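Local structure of cystathionine beta-lyase family protein, YNBB B.subtilis ortholog (Clostridium acetobutylicum, 3HVY) at residues E32-Y37 / N327-D332; Q54-S59 / L79-A84; L130-I133 / S139-V142; S205-N210 / G234-A239; A380-F383 / I389-S392. The protein probably acts as a pyridoxal-phosphate-dependent carbon-sulfur lyase related to methionine gamma-lyase, and may take part in aluminium resistance. One frame throughout, in Å; residues are numbered along the deposited sequence.

How the interactions relate
Interaction 5 is the buried member of the set, while the other four are partly buried and each pins a charged pair near the surface. Interactions 1 and 2 share helix 18-55 but lie with centres about 30 Å apart: the first joins it to a loop of the small antiparallel sheet, the second joins its C-terminal end to helix 74-87. Interaction 5 belongs to that same small sheet and relies on a carboxylate that takes backbone N-H groups, with two waters bridging backbone groups. Interaction 4 joins helix 196-207 to the segment leading into strand 237-241 of the large mixed sheet, through an arginine shared among several acceptors. Interaction 3 is a local lysine-aspartate clasp beside another subunit.

Interaction 1: E32-Y37 / N327-D332; sequences EKEFKY and NDKRTD
One face of the Tyr-37 ring is taken by Lys-329, whose CE sits over the ring centre, 3.4 Å from the centroid. The ammonium lies further out along nearly the same line: NZ of Lys-329 is 4.8 Å from the centroid of Tyr-37 and 10° off the ring normal, a cation-pi contact with the methylene in between. CD of Lys-329 approaches CE1 of Tyr-37 at 3.4 Å, nearer the rim. Beside Asn-327, the Glu-34 carboxylate stands steeply to the amide, and OE2 of Glu-34 touches CB of Asn-327 at 3.7 Å. At the edge of the Arg-330 guanidinium, in its plane, NE donates to O of Asp-328 at 2.9 Å, a bond within the loop itself.

The charge of the lysine is met by Glu-34: NZ of Lys-329 reaches the syn lone pair of OE1 at 2.7 Å. Bends at chi2 and chi4 (-78°) let the lysine run along the ring and then turn its NZ to the acid. Arg-330 N also bonds to Tyr-38 OH on helix 18-55. Residues 327-332 lie in the loop between the antiparallel strands 321-323 and 334-338, a beta-hairpin here clasped to a long helix by a salt bridge backed by an aromatic face.

Interaction 2: Q54-S59 / L79-A84; sequences QEERIS and LDRVYA
Glu-56 and Arg-81 meet through a single carboxylate oxygen: OE2 of Glu-56 takes NE of Arg-81 at 2.6 Å with an N-H...O angle of 163°. The acceptor lies in the guanidinium plane, yet the donor comes in from above the carboxylate plane. NH2 of Arg-81 adds a weak bond to the same OE2 at 3.1 Å, making a salt bridge gripped twice by one oxygen.

The torsions explain the fit. CG of Glu-56 stands anti to the backbone N (chi1 -177°), carrying the chain out toward helix 74-87, and a bend at chi2 then turns the carboxylate to the arginine. Arg-81 stays extended as far as CD and folds at chi3 (-78°), which brings NE round onto the acid. The two side chains cross at about a right angle, with CD of Arg-81 3.5 Å from OE1 of Glu-56.

Nearer the backbone of Glu-56, CG2 of Val-82 rests 3.6 Å from CB of Glu-56. The same methyl faces CD1 of Ile-58 tip to tip at 4.0 Å. A Schellman motif with Arg-57 at positive phi ends helix 18-55 and leads the chain on to Ile-58.

Ser-78 OG also bonds to Glu-56 OE2. Val-82 packs on Ala-52 of helix 18-55 and Leu-294 of helix 287-317, Ile-58 on Tyr-291 of the latter, while Leu-79 and Tyr-83 lean on strand 91-95.

Interaction 3: L130-I133 / S139-V142; sequences LHDI and SKKV
NZ of Lys-140 sits astride the carboxylate of Asp-132. It is 2.9 Å from OD2 of Asp-132, approaching on the syn lone pair, the side facing the other oxygen, and it makes a weak bond to OD1 at 3.0 Å. The two side chains meet at about a right angle, and the lysine comes end-on, with its CE still 3.7 Å from OD1 of Asp-132. The chain of Lys-140 is straight but for one bend at chi3 (74°), which swings its last two atoms across to the acid.

Beside this pair lies a smaller van der Waals contact. CG2 of Val-142 rests 3.7 Å from O of Asp-132 and 4.2 Å from CB of Asp-132, so the valine packs against the backbone and the root of the aspartate while the lysine holds its end.

Both partners are placed by the chain around them. Asp-132 belongs to the short helix 131-134, whose Ile-133 is tied by backbone hydrogen bonds to Leu-145 and packs into helix 101-111. In the loop 139-142, Val-142 N bonds to Glu-147 OE2. A third subunit lies alongside: its Pro-274 packs on Val-142, its Gly-275 on Asp-132, and its Gln-266 NE2 bonds to Lys-141 O.

A lysine shared by two carboxylate oxygens tends to favour the ionised form of both groups. Here one of the two bonds is weak, Lys-140 is exposed and Asp-132 partly so, and the strength of the bridge is therefore probably modest, tempered by solvent.

Interaction 4: S205-N210 / G234-A239; sequences SIREVN and GADIIA
The ionic link is between Arg-207 and Asp-236: NH2 of Arg-207 is 2.8 Å from OD2 of Asp-236. The side chains come from opposite directions and the carboxylate approaches the guanidinium at its edge, but the two planes are well turned from one another and the N-H...O angle is only 120°, so the hydrogen-bond part of this salt bridge is weak.

Straighter hydrogen bonding comes from within the arginine's own segment. NH1 of Arg-207 donates to O of Asn-210 at 3.0 Å with an angle of 164°, the acceptor lying in the guanidinium plane. A bend at chi2 (-47°) folds the chain back toward that carbonyl. NH1 also bonds to Val-213 O.

Water supplies the third kind of contact. Water 1 accepts from NE of Arg-207 at 2.9 Å and donates to O of Gly-234 at 2.7 Å, bridging the two segments. Gly-234 has a positive phi at which a side chain would jam against the preceding carbonyl.

Asp-236 OD2 has a second donor in Val-215 N, so it joins neighbouring strand 214-218 as well. Helix 196-207 is the crossover of a beta-alpha-beta unit from strand 177-183 to 214-218, and strand 237-241 runs parallel beside the latter, leading toward cofactor-bearing Lys-244: the large-domain sheet of fold-type I pyridoxal-phosphate enzymes.

Interaction 5: A380-F383 / I389-S392; sequences AGTF and IELS
The loop joining strands 376-379 and 392-396 is closed across its neck by Glu-390, whose carboxylate takes the backbone N-H of Phe-383. N of Phe-383 lies 2.8 Å from OE1 of Glu-390, with an N-H...O angle of 163°, and it meets that oxygen on its syn side, 18° out of the carboxylate plane. The other oxygen, OE2, accepts from Val-384 N, so successive backbone N-H groups hold the acid at the bend. An outstretched chain carries the Glu-390 carboxylate across to the 380-383 backbone.

Packing follows the same side chain. CG2 of Thr-382 rests 3.6 Å from CB of Glu-390, and CD2 of Phe-383 comes to 3.2 Å from OE1 of Glu-390, with ring and carboxylate planes 23° apart. Thr-382 OG1 turns instead to Val-384 O.

The two strands are antiparallel neighbours at the edge of the five-stranded sheet, so this is the loop of a beta-hairpin, and at its start Gly-381 is the centre of an inverse gamma turn.

Two waters bridge the neck at O of Leu-391. Water 2 accepts from N of Gly-381 at 2.9 Å and donates to O of Leu-391 at 2.8 Å, while water 3 donates both to O of Gly-381 at 2.8 Å and to O of Leu-391 at 2.9 Å. Phe-383 also packs against Phe-63 of the second subunit.

Interaction 1: E32-Y37 / N327-D332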
# COMPACT_ATOMS: atom_id res chain seq x y z
N GLU D 32 -5.04 -13.18 -39.64
CA GLU D 32 -4.29 -11.92 -39.82
C GLU D 32 -5.16 -10.73 -40.24
O GLU D 32 -4.98 -9.63 -39.72
CB GLU D 32 -3.14 -12.09 -40.78
CG GLU D 32 -2.07 -10.98 -40.70
N LYS D 33 -6.11 -10.91 -41.14
CA LYS D 33 -7.00 -9.81 -41.52
C LYS D 33 -7.90 -9.36 -40.35
O LYS D 33 -8.16 -8.17 -40.19
CB LYS D 33 -7.86 -10.16 -42.76
N GLU D 34 -8.40 -10.32 -39.57
CA GLU D 34 -9.17 -9.97 -38.40
C GLU D 34 -8.33 -9.11 -37.43
O GLU D 34 -8.80 -8.14 -36.87
CB GLU D 34 -9.63 -11.23 -37.65
CG GLU D 34 -10.45 -12.19 -38.44
CD GLU D 34 -11.54 -11.54 -39.21
OE1 GLU D 34 -12.37 -10.82 -38.60
OE2 GLU D 34 -11.60 -11.77 -40.43
N PHE D 35 -7.10 -9.53 -37.16
CA PHE D 35 -6.22 -8.82 -36.24
C PHE D 35 -6.01 -7.35 -36.69
O PHE D 35 -5.98 -6.42 -35.86
CB PHE D 35 -4.87 -9.54 -36.11
CG PHE D 35 -4.88 -10.73 -35.16
CD1 PHE D 35 -6.06 -11.35 -34.79
CD2 PHE D 35 -3.68 -11.29 -34.75
CE1 PHE D 35 -6.05 -12.50 -33.96
CE2 PHE D 35 -3.65 -12.37 -33.90
CZ PHE D 35 -4.82 -12.97 -33.49
N LYS D 36 -5.86 -7.13 -37.98
CA LYS D 36 -5.67 -5.76 -38.49
C LYS D 36 -6.91 -4.91 -38.26
O LYS D 36 -6.84 -3.70 -37.98
CB LYS D 36 -5.29 -5.77 -40.01
CG LYS D 36 -3.86 -6.28 -40.23
CD LYS D 36 -3.40 -6.28 -41.71
N TYR D 37 -8.05 -5.54 -38.36
CA TYR D 37 -9.30 -4.86 -38.09
C TYR D 37 -9.34 -4.43 -36.62
O TYR D 37 -9.75 -3.30 -36.31
CB TYR D 37 -10.45 -5.81 -38.44
CG TYR D 37 -11.80 -5.35 -37.98
CD1 TYR D 37 -12.28 -5.69 -36.73
CD2 TYR D 37 -12.64 -4.62 -38.84
CE1 TYR D 37 -13.52 -5.29 -36.34
CE2 TYR D 37 -13.87 -4.23 -38.46
CZ TYR D 37 -14.31 -4.56 -37.20
OH TYR D 37 -15.54 -4.19 -36.78
N ASN D 327 -14.14 -15.09 -37.53
CA ASN D 327 -14.43 -13.91 -38.30
C ASN D 327 -15.73 -13.26 -37.95
O ASN D 327 -16.13 -12.39 -38.68
CB ASN D 327 -14.29 -14.16 -39.79
CG ASN D 327 -15.36 -15.07 -40.33
OD1 ASN D 327 -16.06 -15.73 -39.58
ND2 ASN D 327 -15.48 -15.12 -41.64
N ASP D 328 -16.39 -13.69 -36.86
CA ASP D 328 -17.48 -12.92 -36.27
C ASP D 328 -16.86 -11.81 -35.47
O ASP D 328 -16.10 -12.08 -34.54
CB ASP D 328 -18.30 -13.76 -35.28
CG ASP D 328 -19.15 -14.80 -35.96
OD1 ASP D 328 -19.65 -14.54 -37.07
OD2 ASP D 328 -19.37 -15.87 -35.36
N LYS D 329 -17.16 -10.58 -35.82
CA LYS D 329 -16.57 -9.43 -35.13
C LYS D 329 -17.11 -9.38 -33.67
O LYS D 329 -18.29 -9.53 -33.41
CB LYS D 329 -16.78 -8.11 -35.89
CG LYS D 329 -16.13 -8.09 -37.34
CD LYS D 329 -14.61 -8.37 -37.35
CE LYS D 329 -13.93 -8.09 -38.71
NZ LYS D 329 -14.14 -9.13 -39.74
N ARG D 330 -16.18 -9.23 -32.75
CA ARG D 330 -16.45 -9.36 -31.34
C ARG D 330 -17.01 -8.13 -30.63
O ARG D 330 -16.83 -6.98 -31.06
CB ARG D 330 -15.16 -9.80 -30.64
CG ARG D 330 -14.48 -11.03 -31.27
CD ARG D 330 -15.43 -12.13 -31.42
NE ARG D 330 -14.97 -13.34 -32.15
CZ ARG D 330 -14.43 -14.40 -31.54
NH1 ARG D 330 -14.20 -14.38 -30.25
NH2 ARG D 330 -14.11 -15.47 -32.23
N THR D 331 -17.72 -8.43 -29.56
CA THR D 331 -18.21 -7.41 -28.67
C THR D 331 -17.71 -7.58 -27.26
O THR D 331 -17.79 -6.61 -26.45
CB THR D 331 -19.75 -7.36 -28.70
OG1 THR D 331 -20.17 -6.10 -28.19
CG2 THR D 331 -20.39 -8.47 -27.87
N ASP D 332 -17.25 -8.80 -26.92
CA ASP D 332 -16.61 -9.07 -25.65
C ASP D 332 -15.37 -9.97 -25.86
O ASP D 332 -15.02 -10.27 -26.99
CB ASP D 332 -17.59 -9.62 -24.63
CG ASP D 332 -18.09 -10.98 -24.98
OD1 ASP D 332 -17.35 -11.67 -25.70
OD2 ASP D 332 -19.18 -11.38 -24.54

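Interaction 2: Q54-S59 / L79-A84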
# COMPACT_ATOMS: atom_id res chain seq x y z
N GLN D 54 -6.21 14.02 -20.90
CA GLN D 54 -5.72 15.37 -21.18
C GLN D 54 -6.79 16.40 -20.96
O GLN D 54 -6.50 17.46 -20.43
CB GLN D 54 -5.18 15.40 -22.61
CG GLN D 54 -4.03 14.39 -22.80
CD GLN D 54 -3.32 14.61 -24.11
OE1 GLN D 54 -3.94 15.06 -25.08
NE2 GLN D 54 -2.03 14.29 -24.16
N GLU D 55 -8.05 16.08 -21.26
CA GLU D 55 -9.13 17.03 -21.00
C GLU D 55 -9.40 17.19 -19.50
O GLU D 55 -9.81 18.25 -19.08
CB GLU D 55 -10.38 16.69 -21.79
CG GLU D 55 -10.13 16.87 -23.34
CD GLU D 55 -11.18 16.25 -24.27
OE1 GLU D 55 -12.19 15.67 -23.79
OE2 GLU D 55 -10.98 16.36 -25.50
N GLU D 56 -9.10 16.20 -18.69
CA GLU D 56 -9.24 16.34 -17.26
C GLU D 56 -7.95 16.83 -16.60
O GLU D 56 -7.88 16.98 -15.38
CB GLU D 56 -9.75 15.02 -16.65
CG GLU D 56 -10.02 15.02 -15.11
CD GLU D 56 -11.09 16.02 -14.65
OE1 GLU D 56 -11.94 16.44 -15.49
OE2 GLU D 56 -11.09 16.35 -13.43
N ARG D 57 -6.93 17.14 -17.39
CA ARG D 57 -5.65 17.58 -16.88
C ARG D 57 -5.07 16.67 -15.77
O ARG D 57 -4.63 17.12 -14.71
CB ARG D 57 -5.72 19.04 -16.44
CG ARG D 57 -6.12 20.01 -17.52
CD ARG D 57 -6.16 21.43 -16.99
NE ARG D 57 -5.73 22.32 -18.06
CZ ARG D 57 -4.59 23.01 -18.10
NH1 ARG D 57 -3.71 23.00 -17.10
NH2 ARG D 57 -4.34 23.77 -19.16
N ILE D 58 -5.05 15.39 -16.04
CA ILE D 58 -4.50 14.47 -15.08
C ILE D 58 -3.04 14.79 -14.86
O ILE D 58 -2.31 15.09 -15.82
CB ILE D 58 -4.76 13.01 -15.52
CG1 ILE D 58 -6.29 12.77 -15.56
CG2 ILE D 58 -4.05 12.04 -14.61
CD1 ILE D 58 -7.05 13.05 -14.25
N SER D 59 -2.64 14.81 -13.58
CA SER D 59 -1.26 15.03 -13.18
C SER D 59 -0.88 14.11 -12.04
O SER D 59 -1.72 13.35 -11.49
CB SER D 59 -1.04 16.47 -12.75
OG SER D 59 -1.82 16.70 -11.63
N LEU D 79 -11.02 10.70 -11.65
CA LEU D 79 -11.15 9.42 -12.40
C LEU D 79 -12.60 9.25 -12.82
O LEU D 79 -12.88 8.86 -13.94
CB LEU D 79 -10.66 8.21 -11.66
CG LEU D 79 -10.65 6.87 -12.44
CD1 LEU D 79 -9.73 6.97 -13.64
CD2 LEU D 79 -10.16 5.78 -11.51
N ASP D 80 -13.52 9.52 -11.93
CA ASP D 80 -14.94 9.55 -12.33
C ASP D 80 -15.19 10.45 -13.56
O ASP D 80 -15.94 10.08 -14.45
CB ASP D 80 -15.81 10.04 -11.20
CG ASP D 80 -15.85 9.08 -10.01
OD1 ASP D 80 -15.37 7.95 -10.13
OD2 ASP D 80 -16.36 9.50 -8.91
N ARG D 81 -14.60 11.66 -13.60
CA ARG D 81 -14.80 12.54 -14.75
C ARG D 81 -14.17 11.95 -16.02
O ARG D 81 -14.76 12.03 -17.10
CB ARG D 81 -14.26 13.92 -14.47
CG ARG D 81 -15.14 14.68 -13.50
CD ARG D 81 -14.76 16.16 -13.42
NE ARG D 81 -13.57 16.35 -12.60
CZ ARG D 81 -13.58 16.43 -11.26
NH1 ARG D 81 -14.70 16.41 -10.55
NH2 ARG D 81 -12.44 16.58 -10.61
N VAL D 82 -13.02 11.31 -15.88
CA VAL D 82 -12.36 10.68 -17.05
C VAL D 82 -13.24 9.56 -17.64
O VAL D 82 -13.47 9.52 -18.85
CB VAL D 82 -10.92 10.19 -16.69
CG1 VAL D 82 -10.35 9.28 -17.78
CG2 VAL D 82 -9.98 11.45 -16.42
N TYR D 83 -13.77 8.68 -16.78
CA TYR D 83 -14.63 7.62 -17.24
C TYR D 83 -15.91 8.20 -17.88
O TYR D 83 -16.36 7.71 -18.91
CB TYR D 83 -15.04 6.72 -16.10
CG TYR D 83 -14.22 5.48 -15.83
CD1 TYR D 83 -12.88 5.55 -15.51
CD2 TYR D 83 -14.83 4.21 -15.79
CE1 TYR D 83 -12.15 4.36 -15.16
CE2 TYR D 83 -14.13 3.07 -15.47
CZ TYR D 83 -12.78 3.14 -15.19
OH TYR D 83 -12.10 1.96 -14.87
N ALA D 84 -16.53 9.19 -17.24
CA ALA D 84 -17.76 9.81 -17.82
C ALA D 84 -17.46 10.34 -19.25
O ALA D 84 -18.25 10.18 -20.21
CB ALA D 84 -18.26 10.93 -16.92

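Interaction 3: L130-I133 / S139-V142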
# COMPACT_ATOMS: atom_id res chain seq x y z
N LEU D 130 -26.66 -13.03 -10.51
CA LEU D 130 -27.73 -12.06 -10.30
C LEU D 130 -28.98 -12.62 -9.72
O LEU D 130 -29.88 -11.88 -9.41
CB LEU D 130 -28.17 -11.42 -11.62
CG LEU D 130 -27.33 -10.33 -12.19
CD1 LEU D 130 -28.31 -9.52 -13.03
CD2 LEU D 130 -26.73 -9.51 -11.09
N HIS D 131 -29.06 -13.93 -9.60
CA HIS D 131 -30.31 -14.55 -9.22
C HIS D 131 -30.74 -14.18 -7.84
O HIS D 131 -31.94 -13.99 -7.59
CB HIS D 131 -30.22 -16.05 -9.46
CG HIS D 131 -30.11 -16.41 -10.91
ND1 HIS D 131 -30.48 -17.63 -11.41
CD2 HIS D 131 -29.69 -15.68 -11.98
CE1 HIS D 131 -30.26 -17.66 -12.72
NE2 HIS D 131 -29.81 -16.48 -13.09
N ASP D 132 -29.79 -14.04 -6.93
CA ASP D 132 -30.12 -13.60 -5.56
C ASP D 132 -30.42 -12.10 -5.47
O ASP D 132 -31.24 -11.70 -4.62
CB ASP D 132 -29.02 -13.98 -4.57
CG ASP D 132 -29.08 -15.49 -4.16
OD1 ASP D 132 -30.14 -16.13 -4.26
OD2 ASP D 132 -28.06 -16.00 -3.68
N ILE D 133 -29.77 -11.29 -6.32
CA ILE D 133 -30.10 -9.83 -6.43
C ILE D 133 -31.59 -9.65 -6.77
O ILE D 133 -32.31 -8.95 -6.09
CB ILE D 133 -29.19 -9.09 -7.43
CG1 ILE D 133 -27.81 -8.90 -6.79
CG2 ILE D 133 -29.78 -7.68 -7.85
CD1 ILE D 133 -26.69 -8.58 -7.75
N SER D 139 -37.34 -19.25 -0.88
CA SER D 139 -37.02 -19.96 0.37
C SER D 139 -35.80 -19.33 1.08
O SER D 139 -35.47 -19.71 2.19
CB SER D 139 -36.71 -21.44 0.09
OG SER D 139 -35.39 -21.64 -0.44
N LYS D 140 -35.11 -18.41 0.41
CA LYS D 140 -33.94 -17.74 0.96
C LYS D 140 -34.27 -16.29 1.34
O LYS D 140 -35.03 -15.60 0.65
CB LYS D 140 -32.81 -17.70 -0.08
CG LYS D 140 -32.35 -19.06 -0.58
CD LYS D 140 -31.44 -18.94 -1.80
CE LYS D 140 -30.05 -18.45 -1.42
NZ LYS D 140 -29.11 -18.43 -2.60
N LYS D 141 -33.71 -15.84 2.45
CA LYS D 141 -33.85 -14.46 2.87
C LYS D 141 -32.48 -13.88 2.66
O LYS D 141 -31.57 -14.15 3.42
CB LYS D 141 -34.28 -14.40 4.31
CG LYS D 141 -34.44 -13.00 4.86
CD LYS D 141 -35.05 -13.05 6.24
CE LYS D 141 -35.36 -11.66 6.69
NZ LYS D 141 -36.03 -11.66 8.03
N VAL D 142 -32.33 -13.15 1.56
CA VAL D 142 -31.07 -12.59 1.20
C VAL D 142 -31.12 -11.08 0.90
O VAL D 142 -30.12 -10.53 0.44
CB VAL D 142 -30.43 -13.33 0.00
CG1 VAL D 142 -30.11 -14.78 0.36
CG2 VAL D 142 -31.36 -13.24 -1.21

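Interaction 4: S205-N210 / G234-A239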
# COMPACT_ATOMS: atom_id res chain seq x y z
N SER D 205 -35.89 0.68 -30.61
CA SER D 205 -37.24 0.14 -30.53
C SER D 205 -37.94 0.47 -29.24
O SER D 205 -39.14 0.74 -29.24
CB SER D 205 -37.26 -1.39 -30.65
OG SER D 205 -36.91 -1.77 -31.95
N ILE D 206 -37.23 0.37 -28.12
CA ILE D 206 -37.80 0.74 -26.83
C ILE D 206 -38.25 2.21 -26.90
O ILE D 206 -39.35 2.53 -26.46
CB ILE D 206 -36.81 0.49 -25.67
CG1 ILE D 206 -36.66 -1.01 -25.42
CG2 ILE D 206 -37.25 1.20 -24.33
CD1 ILE D 206 -35.39 -1.35 -24.65
N ARG D 207 -37.41 3.07 -27.47
CA ARG D 207 -37.72 4.48 -27.49
C ARG D 207 -38.88 4.86 -28.42
O ARG D 207 -39.34 6.00 -28.37
CB ARG D 207 -36.49 5.31 -27.78
CG ARG D 207 -35.40 5.18 -26.73
CD ARG D 207 -35.93 5.31 -25.31
NE ARG D 207 -34.86 5.32 -24.30
CZ ARG D 207 -35.03 5.07 -23.00
NH1 ARG D 207 -36.21 4.77 -22.50
NH2 ARG D 207 -34.00 5.11 -22.19
N GLU D 208 -39.36 3.92 -29.21
CA GLU D 208 -40.56 4.15 -30.02
C GLU D 208 -41.81 4.19 -29.14
O GLU D 208 -42.83 4.74 -29.53
CB GLU D 208 -40.70 3.05 -31.09
CG GLU D 208 -39.67 3.17 -32.22
CD GLU D 208 -39.68 1.99 -33.19
OE1 GLU D 208 -40.26 0.92 -32.88
OE2 GLU D 208 -39.06 2.13 -34.27
N VAL D 209 -41.76 3.57 -27.97
CA VAL D 209 -42.91 3.50 -27.10
C VAL D 209 -42.73 4.24 -25.78
O VAL D 209 -43.69 4.64 -25.17
CB VAL D 209 -43.24 2.02 -26.78
CG1 VAL D 209 -44.46 1.89 -25.81
CG2 VAL D 209 -43.54 1.30 -28.06
N ASN D 210 -41.49 4.38 -25.31
CA ASN D 210 -41.26 4.87 -23.97
C ASN D 210 -39.87 5.44 -23.84
O ASN D 210 -38.90 4.70 -23.84
CB ASN D 210 -41.46 3.71 -22.97
CG ASN D 210 -41.35 4.13 -21.51
OD1 ASN D 210 -40.63 5.07 -21.16
ND2 ASN D 210 -42.05 3.42 -20.64
N GLY D 234 -27.63 4.92 -26.41
CA GLY D 234 -28.86 5.13 -25.63
C GLY D 234 -28.98 4.50 -24.27
O GLY D 234 -30.04 4.59 -23.65
N ALA D 235 -27.96 3.80 -23.79
CA ALA D 235 -28.03 3.24 -22.48
C ALA D 235 -28.06 4.40 -21.48
O ALA D 235 -27.29 5.36 -21.63
CB ALA D 235 -26.79 2.30 -22.20
N ASP D 236 -28.92 4.30 -20.46
CA ASP D 236 -29.00 5.29 -19.37
C ASP D 236 -27.99 5.07 -18.26
O ASP D 236 -27.61 5.99 -17.58
CB ASP D 236 -30.39 5.26 -18.76
CG ASP D 236 -31.46 5.77 -19.73
OD1 ASP D 236 -31.25 6.84 -20.31
OD2 ASP D 236 -32.48 5.08 -19.89
N ILE D 237 -27.59 3.83 -18.07
CA ILE D 237 -26.69 3.47 -17.04
C ILE D 237 -26.08 2.12 -17.38
O ILE D 237 -26.73 1.22 -17.94
CB ILE D 237 -27.39 3.50 -15.64
CG1 ILE D 237 -26.39 3.21 -14.52
CG2 ILE D 237 -28.65 2.64 -15.60
CD1 ILE D 237 -26.97 3.40 -13.07
N ILE D 238 -24.79 2.02 -17.08
CA ILE D 238 -24.02 0.78 -17.31
C ILE D 238 -23.19 0.49 -16.05
O ILE D 238 -23.01 1.36 -15.21
CB ILE D 238 -23.11 0.86 -18.55
CG1 ILE D 238 -21.97 1.88 -18.36
CG2 ILE D 238 -23.91 1.21 -19.80
CD1 ILE D 238 -20.96 1.87 -19.53
N ALA D 239 -22.72 -0.76 -15.93
CA ALA D 239 -21.90 -1.19 -14.80
C ALA D 239 -20.96 -2.26 -15.25
O ALA D 239 -21.25 -3.01 -16.23
CB ALA D 239 -22.75 -1.72 -13.63
O HOH W 1 -32.08 6.11 -24.48

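Interaction 5: A380-F383 / I389-S392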
# COMPACT_ATOMS: atom_id res chain seq x y z
N ALA D 380 -7.65 -20.57 -13.18
CA ALA D 380 -7.61 -19.21 -12.60
C ALA D 380 -6.22 -18.81 -12.02
O ALA D 380 -6.11 -18.23 -10.94
CB ALA D 380 -8.74 -19.06 -11.50
N GLY D 381 -5.17 -19.09 -12.79
CA GLY D 381 -3.79 -18.82 -12.39
C GLY D 381 -3.36 -17.43 -12.77
O GLY D 381 -2.62 -17.23 -13.73
N THR D 382 -3.77 -16.47 -11.95
CA THR D 382 -3.67 -15.04 -12.30
C THR D 382 -3.01 -14.22 -11.17
O THR D 382 -2.88 -14.66 -10.04
CB THR D 382 -5.11 -14.55 -12.61
OG1 THR D 382 -5.95 -14.77 -11.48
CG2 THR D 382 -5.77 -15.37 -13.76
N PHE D 383 -2.51 -13.04 -11.49
CA PHE D 383 -1.84 -12.18 -10.54
C PHE D 383 -2.85 -11.54 -9.61
O PHE D 383 -2.55 -11.33 -8.41
CB PHE D 383 -1.04 -11.08 -11.27
CG PHE D 383 0.08 -11.62 -12.07
CD1 PHE D 383 1.25 -12.00 -11.46
CD2 PHE D 383 -0.05 -11.79 -13.45
CE1 PHE D 383 2.29 -12.52 -12.22
CE2 PHE D 383 0.98 -12.29 -14.20
CZ PHE D 383 2.13 -12.66 -13.59
N ILE D 389 -9.52 -10.60 -17.19
CA ILE D 389 -8.80 -10.08 -18.32
C ILE D 389 -7.47 -10.87 -18.44
O ILE D 389 -6.76 -10.80 -19.46
CB ILE D 389 -8.59 -8.56 -18.18
CG1 ILE D 389 -8.03 -7.91 -19.44
CG2 ILE D 389 -7.71 -8.26 -16.93
CD1 ILE D 389 -8.85 -8.15 -20.71
N GLU D 390 -7.10 -11.60 -17.40
CA GLU D 390 -5.95 -12.50 -17.46
C GLU D 390 -6.43 -13.83 -17.98
O GLU D 390 -7.58 -14.21 -17.73
CB GLU D 390 -5.31 -12.71 -16.10
CG GLU D 390 -4.90 -11.48 -15.39
CD GLU D 390 -4.05 -11.72 -14.14
OE1 GLU D 390 -3.10 -12.58 -14.17
OE2 GLU D 390 -4.32 -10.99 -13.13
N LEU D 391 -5.53 -14.57 -18.62
CA LEU D 391 -5.86 -15.84 -19.22
C LEU D 391 -6.50 -16.75 -18.19
O LEU D 391 -5.91 -17.08 -17.13
CB LEU D 391 -4.63 -16.53 -19.84
CG LEU D 391 -4.94 -17.81 -20.63
CD1 LEU D 391 -5.82 -17.53 -21.86
CD2 LEU D 391 -3.68 -18.57 -21.01
N SER D 392 -7.70 -17.17 -18.51
CA SER D 392 -8.49 -18.04 -17.61
C SER D 392 -9.56 -18.80 -18.40
O SER D 392 -9.78 -18.53 -19.56
CB SER D 392 -9.14 -17.16 -16.56
OG SER D 392 -9.79 -16.01 -17.16
O HOH W 2 -5.52 -19.41 -15.67
O HOH W 3 -3.19 -16.41 -16.31